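Glycosyl transferase family 8 (Streptococcus pneumoniae, PDB 5GVW) transfers galactose from UDP-galactose to the terminal glucose of the already glycosylated serine-rich repeat protein PsrP, as the third step of its O-glycosylation. Local coordinates at residues A[7-12]-A[102-107]; A[279-284]-A[338-343]; A[283-288]-A[351-356]. All coordinates share one frame; numbering follows the deposited sequence.

Contact 1: A[7-12]-A[102-107]. With MN (manganese (II) ion), chain E.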
ATOM      1  N   ALA A   7      22.722  -0.961 -12.608  1.00 45.72           N
ATOM      2  CA  ALA A   7      21.763   0.159 -12.534  1.00 42.11           C
ATOM      3  C   ALA A   7      20.385  -0.303 -12.933  1.00 40.94           C
ATOM      4  O   ALA A   7      20.242  -0.991 -13.946  1.00 44.13           O
ATOM      5  CB  ALA A   7      22.200   1.311 -13.423  1.00 39.77           C
ATOM      6  N   VAL A   8      19.384   0.072 -12.128  1.00 40.21           N
ATOM      7  CA  VAL A   8      17.954  -0.189 -12.417  1.00 39.91           C
ATOM      8  C   VAL A   8      17.134   1.075 -12.118  1.00 37.42           C
ATOM      9  O   VAL A   8      17.400   1.777 -11.151  1.00 39.28           O
ATOM     10  CB  VAL A   8      17.407  -1.403 -11.618  1.00 41.10           C
ATOM     11  CG1 VAL A   8      15.938  -1.670 -11.919  1.00 39.79           C
ATOM     12  CG2 VAL A   8      18.213  -2.665 -11.920  1.00 44.65           C
ATOM     13  N   VAL A   9      16.150   1.374 -12.952  1.00 35.59           N
ATOM     14  CA  VAL A   9      15.322   2.563 -12.756  1.00 35.94           C
ATOM     15  C   VAL A   9      13.843   2.162 -12.872  1.00 36.36           C
ATOM     16  O   VAL A   9      13.455   1.470 -13.819  1.00 40.74           O
ATOM     17  CB  VAL A   9      15.723   3.726 -13.694  1.00 36.12           C
ATOM     18  CG1 VAL A   9      15.749   3.316 -15.159  1.00 39.02           C
ATOM     19  CG2 VAL A   9      14.797   4.912 -13.513  1.00 37.72           C
ATOM     20  N   PHE A  10      13.071   2.516 -11.840  1.00 32.71           N
ATOM     21  CA  PHE A  10      11.626   2.459 -11.840  1.00 32.25           C
ATOM     22  C   PHE A  10      11.120   3.892 -11.862  1.00 32.25           C
ATOM     23  O   PHE A  10      11.856   4.825 -11.527  1.00 36.43           O
ATOM     24  CB  PHE A  10      11.061   1.803 -10.580  1.00 31.84           C
ATOM     25  CG  PHE A  10      11.416   0.364 -10.415  1.00 31.22           C
ATOM     26  CD1 PHE A  10      12.607  -0.007  -9.817  1.00 30.89           C
ATOM     27  CD2 PHE A  10      10.549  -0.628 -10.825  1.00 33.27           C
ATOM     28  CE1 PHE A  10      12.942  -1.341  -9.641  1.00 29.16           C
ATOM     29  CE2 PHE A  10      10.868  -1.973 -10.643  1.00 31.92           C
ATOM     30  CZ  PHE A  10      12.071  -2.321 -10.050  1.00 30.91           C
ATOM     31  N   ALA A  11       9.861   4.046 -12.239  1.00 30.40           N
ATOM     32  CA  ALA A  11       9.207   5.321 -12.296  1.00 31.70           C
ATOM     33  C   ALA A  11       7.768   5.162 -11.862  1.00 34.06           C
ATOM     34  O   ALA A  11       6.979   4.502 -12.547  1.00 34.44           O
ATOM     35  CB  ALA A  11       9.260   5.880 -13.697  1.00 31.73           C
ATOM     36  N   GLY A  12       7.420   5.749 -10.717  1.00 34.82           N
ATOM     37  CA  GLY A  12       6.004   5.835 -10.348  1.00 36.83           C
ATOM     38  C   GLY A  12       5.678   6.635  -9.113  1.00 35.12           C
ATOM     39  O   GLY A  12       6.493   6.730  -8.230  1.00 36.08           O
ATOM     40  N   VAL A 102      21.605   1.364 -18.158  1.00 45.55           N
ATOM     41  CA  VAL A 102      20.567   1.148 -17.134  1.00 45.55           C
ATOM     42  C   VAL A 102      19.358   0.326 -17.638  1.00 45.25           C
ATOM     43  O   VAL A 102      18.909   0.507 -18.776  1.00 43.09           O
ATOM     44  CB  VAL A 102      20.074   2.474 -16.534  1.00 44.02           C
ATOM     45  CG1 VAL A 102      19.293   3.309 -17.546  1.00 44.27           C
ATOM     46  CG2 VAL A 102      19.223   2.223 -15.297  1.00 47.38           C
ATOM     47  N   LEU A 103      18.823  -0.532 -16.756  1.00 43.18           N
ATOM     48  CA  LEU A 103      17.597  -1.315 -17.013  1.00 40.99           C
ATOM     49  C   LEU A 103      16.351  -0.567 -16.507  1.00 40.72           C
ATOM     50  O   LEU A 103      16.187  -0.409 -15.303  1.00 46.45           O
ATOM     51  CB  LEU A 103      17.701  -2.697 -16.319  1.00 39.61           C
ATOM     52  CG  LEU A 103      16.544  -3.696 -16.543  1.00 40.12           C
ATOM     53  CD1 LEU A 103      16.293  -3.958 -18.019  1.00 39.68           C
ATOM     54  CD2 LEU A 103      16.786  -5.027 -15.840  1.00 39.72           C
ATOM     55  N   TYR A 104      15.488  -0.080 -17.395  1.00 37.59           N
ATOM     56  CA  TYR A 104      14.203   0.474 -16.943  1.00 36.12           C
ATOM     57  C   TYR A 104      13.197  -0.653 -16.688  1.00 39.29           C
ATOM     58  O   TYR A 104      13.152  -1.639 -17.447  1.00 40.06           O
ATOM     59  CB  TYR A 104      13.580   1.440 -17.950  1.00 34.24           C
ATOM     60  CG  TYR A 104      12.161   1.748 -17.555  1.00 32.94           C
ATOM     61  CD1 TYR A 104      11.874   2.691 -16.556  1.00 32.17           C
ATOM     62  CD2 TYR A 104      11.114   1.012 -18.083  1.00 32.72           C
ATOM     63  CE1 TYR A 104      10.567   2.945 -16.162  1.00 30.32           C
ATOM     64  CE2 TYR A 104       9.811   1.241 -17.689  1.00 33.29           C
ATOM     65  CZ  TYR A 104       9.525   2.214 -16.741  1.00 31.66           C
ATOM     66  OH  TYR A 104       8.197   2.402 -16.384  1.00 28.26           O
ATOM     67  N   LEU A 105      12.367  -0.471 -15.657  1.00 38.12           N
ATOM     68  CA  LEU A 105      11.306  -1.427 -15.315  1.00 36.47           C
ATOM     69  C   LEU A 105      10.000  -0.725 -14.904  1.00 36.30           C
ATOM     70  O   LEU A 105       9.968   0.133 -14.009  1.00 38.58           O
ATOM     71  CB  LEU A 105      11.736  -2.391 -14.186  1.00 34.37           C
ATOM     72  CG  LEU A 105      12.928  -3.342 -14.310  1.00 34.44           C
ATOM     73  CD1 LEU A 105      13.143  -4.120 -13.015  1.00 35.32           C
ATOM     74  CD2 LEU A 105      12.777  -4.338 -15.435  1.00 35.32           C
ATOM     75  N   ASP A 106       8.920  -1.116 -15.571  1.00 37.16           N
ATOM     76  CA  ASP A 106       7.554  -0.886 -15.099  1.00 35.51           C
ATOM     77  C   ASP A 106       7.379  -1.491 -13.720  1.00 35.07           C
ATOM     78  O   ASP A 106       8.112  -2.433 -13.351  1.00 33.00           O
ATOM     79  CB  ASP A 106       6.551  -1.516 -16.065  1.00 37.46           C
ATOM     80  CG  ASP A 106       5.973  -0.519 -17.066  1.00 37.64           C
ATOM     81  OD1 ASP A 106       6.507   0.594 -17.218  1.00 33.94           O
ATOM     82  OD2 ASP A 106       4.963  -0.882 -17.708  1.00 42.92           O
ATOM     83  N   SER A 107       6.437  -0.927 -12.957  1.00 34.20           N
ATOM     84  CA  SER A 107       6.162  -1.366 -11.567  1.00 35.63           C
ATOM     85  C   SER A 107       5.015  -2.404 -11.449  1.00 36.80           C
ATOM     86  O   SER A 107       4.780  -2.971 -10.374  1.00 34.10           O
ATOM     87  CB  SER A 107       5.920  -0.155 -10.662  1.00 35.61           C
ATOM     88  OG  SER A 107       5.037   0.769 -11.263  1.00 39.84           O
TER
HETATM   89 MN    MN E 501       2.583  -1.539 -17.683  1.00 79.19          MN
HETATM   90  O   HOH W   1       4.531   2.915 -12.447  1.00 37.13           O
HETATM   91  O   HOH W   2       1.253  -0.234 -19.351  1.00 33.50           O
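Val9 is gripped through both of its backbone polar atoms by the parallel strand 102-105: its N donates to Leu103 O, and its O accepts from Leu105 N at 2.9 Å. One step earlier Leu103 N reaches Ala7 O in a nearly straight bond (177° at the hydrogen). Side chains pack on both faces of the sheet. On one, Phe10 and Leu105 run side by side; with Phe10 chi1 at -65° the ring rim comes back to the neighbouring strand, CZ lying 3.6 Å from Leu105 CD1, which also touches Val8 CG1. On the other, Val9 CG1 meets Val102 CG2 at 3.6 Å, the two valines crossing at about a right angle, while Ala11 CB sits at the edge of the Tyr104 ring, 4.0 Å from CE1.

The next shell surrounds Asp106. Tyr104 OH donates to Asp106 OD1 over 2.6 Å, on the anti lone pair and in the plane of the phenol ring, and Arg90 forms a salt bridge to the same oxygen. OD2 is turned to the manganese ion, 2.5 Å away, where Asp108 and His227 are the other expected protein ligands. Between the strand ends a water donates to Ala11 O at 2.9 Å and lies close to Ser107 OG, though that second leg is doubtful; both residues are expected to line the UDP site. Strand pairing thus brings manganese-bound Asp106 next to Ala11 and Gly12 of the probable UDP site, as in GT-A glycosyltransferases, and the hydroxyl and guanidinium on OD1 would fix the carboxylate's rotation, directing OD2 to the metal.

Contact 2: A[279-284]-A[338-343]; sequences QCVNLT and QIVIAS
Val281 points from strand 279-283 toward the C-terminal end of helix 338-342, and its CB divides the contact between two methyl groups. CG1, placed between the backbone N and the carbonyl carbon (chi1 46°), turns to Ser343: it lies 3.3 Å from Ser343 OG and 3.9 Å from Ser343 CB. CG2, anti to the backbone N, goes instead to the helix side chains, meeting Ile339 CG2 at 4.2 Å in an oblique crossing and Val340 CG2 slightly farther off at 4.4 Å. One valine therefore spans the C-terminal turn of the helix and Ser343.

The hydroxyl beside CG1 is already engaged. Ser343 OG donates to Val340 O over 2.7 Å, and Ser343 N reaches the same oxygen from the same face of its carbonyl plane, so two donors of one residue hold this turn closed while OG also packs against the valine methyl. Ser343 CB rests 3.6 Å from Gln279 O. Gln279 begins in the same direction, with CB 3.8 Å from Ser343 CA, but its chain bends at chi2 and carries the amide away to His305 on the adjoining strand, where OE1 is hydrogen-bonded.

Leu336 of the same helix adds to the cover over Val281. Along the chain helix 333-342 connects strand 325-328 to strand 345-348, a beta-alpha-beta crossover, and here it packs, at 148° between directions, on strand 278-283, which lies between those two in the sheet. With its strand order 3-2-1-4-5-6, this parallel sheet is that of a Rossmann-like alpha/beta domain.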
ATOM      1  N   GLN A 279      20.016  19.602  15.075  1.00 40.63           N
ATOM      2  CA  GLN A 279      18.713  19.896  14.484  1.00 40.85           C
ATOM      3  C   GLN A 279      18.593  21.367  14.145  1.00 37.64           C
ATOM      4  O   GLN A 279      18.668  22.185  15.036  1.00 38.27           O
ATOM      5  CB  GLN A 279      17.609  19.525  15.473  1.00 42.28           C
ATOM      6  CG  GLN A 279      17.597  18.047  15.879  1.00 44.31           C
ATOM      7  CD  GLN A 279      16.975  17.122  14.854  1.00 42.42           C
ATOM      8  OE1 GLN A 279      16.105  17.525  14.071  1.00 41.61           O
ATOM      9  NE2 GLN A 279      17.402  15.866  14.864  1.00 44.05           N
ATOM     10  N   CYS A 280      18.394  21.713  12.875  1.00 35.89           N
ATOM     11  CA  CYS A 280      18.303  23.135  12.490  1.00 36.66           C
ATOM     12  C   CYS A 280      16.956  23.472  11.934  1.00 35.26           C
ATOM     13  O   CYS A 280      16.317  22.620  11.340  1.00 37.80           O
ATOM     14  CB  CYS A 280      19.373  23.514  11.470  1.00 37.31           C
ATOM     15  SG  CYS A 280      21.079  23.255  12.012  1.00 36.27           S
ATOM     16  N   VAL A 281      16.543  24.719  12.110  1.00 35.45           N
ATOM     17  CA  VAL A 281      15.203  25.179  11.691  1.00 38.23           C
ATOM     18  C   VAL A 281      15.171  26.574  11.054  1.00 37.21           C
ATOM     19  O   VAL A 281      15.927  27.472  11.434  1.00 39.25           O
ATOM     20  CB  VAL A 281      14.214  25.173  12.886  1.00 39.26           C
ATOM     21  CG1 VAL A 281      14.839  25.800  14.119  1.00 41.00           C
ATOM     22  CG2 VAL A 281      12.903  25.876  12.542  1.00 39.56           C
ATOM     23  N   ASN A 282      14.273  26.741  10.095  1.00 35.87           N
ATOM     24  CA  ASN A 282      14.014  28.039   9.492  1.00 37.66           C
ATOM     25  C   ASN A 282      12.528  28.165   9.208  1.00 37.57           C
ATOM     26  O   ASN A 282      11.889  27.194   8.826  1.00 38.58           O
ATOM     27  CB  ASN A 282      14.796  28.206   8.176  1.00 37.01           C
ATOM     28  CG  ASN A 282      14.493  29.530   7.478  1.00 37.17           C
ATOM     29  OD1 ASN A 282      13.820  29.567   6.443  1.00 35.55           O
ATOM     30  ND2 ASN A 282      14.947  30.635   8.080  1.00 36.79           N
ATOM     31  N   LEU A 283      11.985  29.355   9.419  1.00 36.86           N
ATOM     32  CA  LEU A 283      10.673  29.688   8.917  1.00 39.99           C
ATOM     33  C   LEU A 283      10.875  30.682   7.776  1.00 41.47           C
ATOM     34  O   LEU A 283      11.586  31.670   7.924  1.00 43.79           O
ATOM     35  CB  LEU A 283       9.809  30.286  10.036  1.00 43.13           C
ATOM     36  CG  LEU A 283       8.531  31.030   9.605  1.00 44.31           C
ATOM     37  CD1 LEU A 283       7.443  30.039   9.226  1.00 47.04           C
ATOM     38  CD2 LEU A 283       8.034  31.966  10.690  1.00 44.97           C
ATOM     39  N   THR A 284      10.204  30.440   6.661  1.00 40.50           N
ATOM     40  CA  THR A 284      10.378  31.227   5.464  1.00 38.25           C
ATOM     41  C   THR A 284       9.039  31.702   4.952  1.00 38.76           C
ATOM     42  O   THR A 284       8.024  31.020   5.120  1.00 37.68           O
ATOM     43  CB  THR A 284      11.074  30.387   4.366  1.00 39.39           C
ATOM     44  OG1 THR A 284      11.434  31.221   3.254  1.00 36.71           O
ATOM     45  CG2 THR A 284      10.179  29.213   3.889  1.00 36.64           C
ATOM     46  N   GLN A 338       6.947  24.167  18.476  1.00 43.52           N
ATOM     47  CA  GLN A 338       7.382  22.857  18.988  1.00 43.09           C
ATOM     48  C   GLN A 338       8.618  22.332  18.305  1.00 44.97           C
ATOM     49  O   GLN A 338       9.434  21.649  18.937  1.00 45.70           O
ATOM     50  CB  GLN A 338       6.278  21.809  18.861  1.00 43.54           C
ATOM     51  CG  GLN A 338       4.969  22.197  19.523  1.00 43.32           C
ATOM     52  CD  GLN A 338       5.134  22.579  20.987  1.00 41.16           C
ATOM     53  OE1 GLN A 338       5.866  21.922  21.741  1.00 39.99           O
ATOM     54  NE2 GLN A 338       4.465  23.654  21.392  1.00 38.14           N
ATOM     55  N   ILE A 339       8.742  22.619  17.011  1.00 47.82           N
ATOM     56  CA  ILE A 339       9.954  22.266  16.253  1.00 48.48           C
ATOM     57  C   ILE A 339      11.145  23.083  16.763  1.00 46.32           C
ATOM     58  O   ILE A 339      12.250  22.541  16.955  1.00 41.77           O
ATOM     59  CB  ILE A 339       9.760  22.470  14.738  1.00 51.92           C
ATOM     60  CG1 ILE A 339       8.800  21.405  14.187  1.00 54.95           C
ATOM     61  CG2 ILE A 339      11.094  22.390  13.997  1.00 52.54           C
ATOM     62  CD1 ILE A 339       8.186  21.760  12.847  1.00 56.63           C
ATOM     63  N   VAL A 340      10.895  24.374  17.005  1.00 46.02           N
ATOM     64  CA  VAL A 340      11.920  25.258  17.593  1.00 48.38           C
ATOM     65  C   VAL A 340      12.394  24.799  18.969  1.00 47.47           C
ATOM     66  O   VAL A 340      13.599  24.767  19.202  1.00 47.62           O
ATOM     67  CB  VAL A 340      11.475  26.701  17.711  1.00 49.34           C
ATOM     68  CG1 VAL A 340      12.608  27.558  18.288  1.00 50.85           C
ATOM     69  CG2 VAL A 340      11.110  27.235  16.340  1.00 51.50           C
ATOM     70  N   ILE A 341      11.461  24.416  19.847  1.00 44.53           N
ATOM     71  CA  ILE A 341      11.827  23.829  21.132  1.00 43.89           C
ATOM     72  C   ILE A 341      12.767  22.617  20.967  1.00 42.81           C
ATOM     73  O   ILE A 341      13.819  22.544  21.640  1.00 43.42           O
ATOM     74  CB  ILE A 341      10.587  23.464  21.999  1.00 43.67           C
ATOM     75  CG1 ILE A 341       9.823  24.734  22.402  1.00 41.36           C
ATOM     76  CG2 ILE A 341      11.001  22.697  23.264  1.00 39.74           C
ATOM     77  CD1 ILE A 341       8.373  24.477  22.725  1.00 41.53           C
ATOM     78  N   ALA A 342      12.427  21.698  20.063  1.00 40.06           N
ATOM     79  CA  ALA A 342      13.215  20.452  19.936  1.00 40.83           C
ATOM     80  C   ALA A 342      14.581  20.627  19.229  1.00 42.11           C
ATOM     81  O   ALA A 342      15.429  19.739  19.272  1.00 45.65           O
ATOM     82  CB  ALA A 342      12.379  19.378  19.256  1.00 39.96           C
ATOM     83  N   SER A 343      14.800  21.789  18.628  1.00 44.17           N
ATOM     84  CA  SER A 343      15.956  22.040  17.761  1.00 48.82           C
ATOM     85  C   SER A 343      17.129  22.760  18.451  1.00 45.13           C
ATOM     86  O   SER A 343      16.936  23.502  19.393  1.00 42.60           O
ATOM     87  CB  SER A 343      15.502  22.874  16.546  1.00 52.17           C
ATOM     88  OG  SER A 343      14.909  24.093  16.978  1.00 52.26           O
TER

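Contact 3: A[283-288]-A[351-356]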
ATOM      1  N   LEU A 283      11.985  29.355   9.419  1.00 36.86           N
ATOM      2  CA  LEU A 283      10.673  29.688   8.917  1.00 39.99           C
ATOM      3  C   LEU A 283      10.875  30.682   7.776  1.00 41.47           C
ATOM      4  O   LEU A 283      11.586  31.670   7.924  1.00 43.79           O
ATOM      5  CB  LEU A 283       9.809  30.286  10.036  1.00 43.13           C
ATOM      6  CG  LEU A 283       8.531  31.030   9.605  1.00 44.31           C
ATOM      7  CD1 LEU A 283       7.443  30.039   9.226  1.00 47.04           C
ATOM      8  CD2 LEU A 283       8.034  31.966  10.690  1.00 44.97           C
ATOM      9  N   THR A 284      10.204  30.440   6.661  1.00 40.50           N
ATOM     10  CA  THR A 284      10.378  31.227   5.464  1.00 38.25           C
ATOM     11  C   THR A 284       9.039  31.702   4.952  1.00 38.76           C
ATOM     12  O   THR A 284       8.024  31.020   5.120  1.00 37.68           O
ATOM     13  CB  THR A 284      11.074  30.387   4.366  1.00 39.39           C
ATOM     14  OG1 THR A 284      11.434  31.221   3.254  1.00 36.71           O
ATOM     15  CG2 THR A 284      10.179  29.213   3.889  1.00 36.64           C
ATOM     16  N   ASN A 285       9.056  32.866   4.314  1.00 38.97           N
ATOM     17  CA  ASN A 285       7.942  33.374   3.528  1.00 43.69           C
ATOM     18  C   ASN A 285       8.391  33.600   2.074  1.00 44.42           C
ATOM     19  O   ASN A 285       7.764  34.359   1.314  1.00 45.67           O
ATOM     20  CB  ASN A 285       7.405  34.675   4.154  1.00 49.63           C
ATOM     21  CG  ASN A 285       6.018  35.077   3.636  1.00 54.26           C
ATOM     22  OD1 ASN A 285       5.818  36.205   3.171  1.00 56.22           O
ATOM     23  ND2 ASN A 285       5.052  34.173   3.741  1.00 58.81           N
ATOM     24  N   SER A 286       9.464  32.920   1.667  1.00 41.53           N
ATOM     25  CA  SER A 286       9.893  32.967   0.279  1.00 40.45           C
ATOM     26  C   SER A 286      10.404  31.627  -0.185  1.00 40.29           C
ATOM     27  O   SER A 286      10.813  30.778   0.598  1.00 44.72           O
ATOM     28  CB  SER A 286      10.962  34.067   0.061  1.00 44.31           C
ATOM     29  OG  SER A 286      12.301  33.593   0.143  1.00 41.52           O
ATOM     30  N   TRP A 287      10.412  31.463  -1.493  1.00 41.70           N
ATOM     31  CA  TRP A 287      11.067  30.317  -2.139  1.00 40.90           C
ATOM     32  C   TRP A 287      12.588  30.183  -1.886  1.00 39.84           C
ATOM     33  O   TRP A 287      13.132  29.075  -1.910  1.00 39.62           O
ATOM     34  CB  TRP A 287      10.767  30.368  -3.646  1.00 40.89           C
ATOM     35  CG  TRP A 287      11.438  31.488  -4.413  1.00 42.63           C
ATOM     36  CD1 TRP A 287      10.899  32.704  -4.739  1.00 43.46           C
ATOM     37  CD2 TRP A 287      12.768  31.468  -4.970  1.00 42.55           C
ATOM     38  NE1 TRP A 287      11.823  33.454  -5.445  1.00 45.71           N
ATOM     39  CE2 TRP A 287      12.972  32.715  -5.609  1.00 43.99           C
ATOM     40  CE3 TRP A 287      13.804  30.511  -4.993  1.00 40.73           C
ATOM     41  CZ2 TRP A 287      14.168  33.031  -6.264  1.00 41.46           C
ATOM     42  CZ3 TRP A 287      14.993  30.826  -5.631  1.00 40.19           C
ATOM     43  CH2 TRP A 287      15.165  32.083  -6.257  1.00 41.37           C
ATOM     44  N   CYS A 288      13.270  31.309  -1.675  1.00 39.80           N
ATOM     45  CA  CYS A 288      14.731  31.318  -1.578  1.00 39.95           C
ATOM     46  C   CYS A 288      15.248  31.296  -0.110  1.00 38.11           C
ATOM     47  O   CYS A 288      15.091  32.264   0.658  1.00 31.88           O
ATOM     48  CB  CYS A 288      15.318  32.500  -2.356  1.00 42.08           C
ATOM     49  SG  CYS A 288      17.103  32.397  -2.551  1.00 45.58           S
ATOM     50  N   HIS A 351      14.712  34.904   2.610  1.00 46.44           N
ATOM     51  CA  HIS A 351      15.048  36.092   1.851  1.00 51.62           C
ATOM     52  C   HIS A 351      13.995  37.171   2.056  1.00 57.44           C
ATOM     53  O   HIS A 351      13.203  37.509   1.176  1.00 53.63           O
ATOM     54  CB  HIS A 351      15.298  35.776   0.367  1.00 51.02           C
ATOM     55  CG  HIS A 351      16.740  35.515   0.041  1.00 52.50           C
ATOM     56  ND1 HIS A 351      17.471  36.330  -0.791  1.00 54.04           N
ATOM     57  CD2 HIS A 351      17.586  34.535   0.442  1.00 54.75           C
ATOM     58  CE1 HIS A 351      18.701  35.856  -0.899  1.00 53.08           C
ATOM     59  NE2 HIS A 351      18.799  34.771  -0.158  1.00 49.26           N
ATOM     60  N   ASP A 352      14.029  37.691   3.277  1.00 71.03           N
ATOM     61  CA  ASP A 352      13.410  38.953   3.671  1.00 73.42           C
ATOM     62  C   ASP A 352      11.941  39.067   3.311  1.00 67.54           C
ATOM     63  O   ASP A 352      11.490  38.728   2.216  1.00 64.55           O
ATOM     64  CB  ASP A 352      14.217  40.152   3.138  1.00 83.87           C
ATOM     65  CG  ASP A 352      15.653  40.174   3.668  1.00 81.51           C
ATOM     66  OD1 ASP A 352      15.838  40.573   4.843  1.00 80.81           O
ATOM     67  OD2 ASP A 352      16.579  39.788   2.906  1.00 74.03           O
ATOM     68  N   ARG A 353      11.271  39.727   4.226  1.00 70.20           N
ATOM     69  CA  ARG A 353       9.921  39.440   4.662  1.00 69.74           C
ATOM     70  C   ARG A 353      10.134  38.400   5.749  1.00 62.93           C
ATOM     71  O   ARG A 353       9.806  37.229   5.604  1.00 64.95           O
ATOM     72  CB  ARG A 353       8.959  38.999   3.555  1.00 74.51           C
ATOM     73  CG  ARG A 353       7.506  38.959   4.023  1.00 82.82           C
ATOM     74  CD  ARG A 353       6.969  40.301   4.537  1.00 82.71           C
ATOM     75  NE  ARG A 353       5.615  40.141   5.067  1.00 81.43           N
ATOM     76  CZ  ARG A 353       5.297  39.811   6.325  1.00 80.18           C
ATOM     77  NH1 ARG A 353       6.223  39.612   7.271  1.00 82.12           N
ATOM     78  NH2 ARG A 353       4.015  39.685   6.649  1.00 76.00           N
ATOM     79  N   LYS A 354      10.766  38.869   6.819  1.00 59.92           N
ATOM     80  CA  LYS A 354      11.023  38.087   8.006  1.00 58.03           C
ATOM     81  C   LYS A 354       9.720  38.034   8.790  1.00 57.71           C
ATOM     82  O   LYS A 354       9.099  39.082   9.040  1.00 58.17           O
ATOM     83  CB  LYS A 354      12.097  38.750   8.870  1.00 58.50           C
ATOM     84  CG  LYS A 354      13.431  38.970   8.188  1.00 56.17           C
ATOM     85  CD  LYS A 354      14.036  37.642   7.774  1.00 58.34           C
ATOM     86  CE  LYS A 354      15.502  37.768   7.428  1.00 57.74           C
ATOM     87  NZ  LYS A 354      16.018  36.480   6.917  1.00 59.30           N
ATOM     88  N   LEU A 355       9.301  36.823   9.156  1.00 53.09           N
ATOM     89  CA  LEU A 355       8.103  36.635   9.962  1.00 48.76           C
ATOM     90  C   LEU A 355       8.449  36.651  11.448  1.00 46.15           C
ATOM     91  O   LEU A 355       9.254  35.804  11.922  1.00 42.80           O
ATOM     92  CB  LEU A 355       7.446  35.319   9.599  1.00 50.48           C
ATOM     93  CG  LEU A 355       6.944  35.190   8.168  1.00 53.06           C
ATOM     94  CD1 LEU A 355       6.500  33.756   7.882  1.00 52.82           C
ATOM     95  CD2 LEU A 355       5.806  36.168   7.912  1.00 57.02           C
ATOM     96  N   GLU A 356       7.833  37.591  12.180  1.00 45.22           N
ATOM     97  CA  GLU A 356       8.186  37.833  13.595  1.00 50.16           C
ATOM     98  C   GLU A 356       8.224  36.574  14.502  1.00 50.81           C
ATOM     99  O   GLU A 356       9.127  36.455  15.347  1.00 49.43           O
ATOM    100  CB  GLU A 356       7.286  38.925  14.213  1.00 56.89           C
ATOM    101  CG  GLU A 356       7.570  40.366  13.741  1.00 66.28           C
ATOM    102  CD  GLU A 356       9.027  40.828  13.937  1.00 70.09           C
ATOM    103  OE1 GLU A 356       9.534  40.801  15.089  1.00 74.65           O
ATOM    104  OE2 GLU A 356       9.665  41.220  12.927  1.00 68.15           O
TER
HETATM  105  O   HOH W   3      11.828  34.418   9.296  1.00 33.63           O
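Apolar packing centres on Leu283 and Leu355, which cross at about a right angle: Leu283 CD2 lies 3.6 Å from Leu355 CB and 3.7 Å from Leu355 CD1. Asn285 CB extends this patch, meeting Leu355 CD1 at 3.9 Å. Its amide oxygen also packs, OD1 touching the Arg353 CG methylene at 3.3 Å as the two side chains meet at a slant.

A sulfur-aromatic contact joins the other ends of the segments. Cys288 SG, carried anti to the backbone N (chi1 -169°), stands over one face of the His351 imidazole, 3.9 Å from its centroid and only 18° off the normal, while the ring's NE2 is hydrogen-bonded to Glu290.

Both segments are loops leading toward a helix, so the contact joins two adjacent loops at the C-terminal ends of neighbouring central strands, 278-283 and 345-348, of a parallel alpha/beta sheet.

Polar order lies mostly within the first loop. Thr284 OG1 donates to Ser286 O along an in-plane lone pair, and Cys288 N donates to Ser286 OG at 3.1 Å, forming an ST turn, which is consistent with Cys288 being held beside His351. A water donates to Leu283 O and accepts a weak bond from Leu355 N.

Overall arrangement
The three contacts fall on two separate sheets. Contact 1 comes first along the chain, at the centre of the mixed sheet of the glycosyltransferase family 8 region, pairing strands 6-11 and 101-105. Contacts 2 and 3 belong to the six-stranded parallel sheet nearer the C-terminus and share Leu283 and Thr284. Contact 2 packs strand 278-283 against helix 333-342, and contact 3 joins the loops that follow strands 278-283 and 345-348; their centres are about 14 Å apart. Contact 1 lies about 37 and 38 Å from them, centre to centre. The metal and probable nucleotide site sits at the C-terminal ends of its central strands, while the other contacts shape a distinct alpha/beta unit away from the annotated sites.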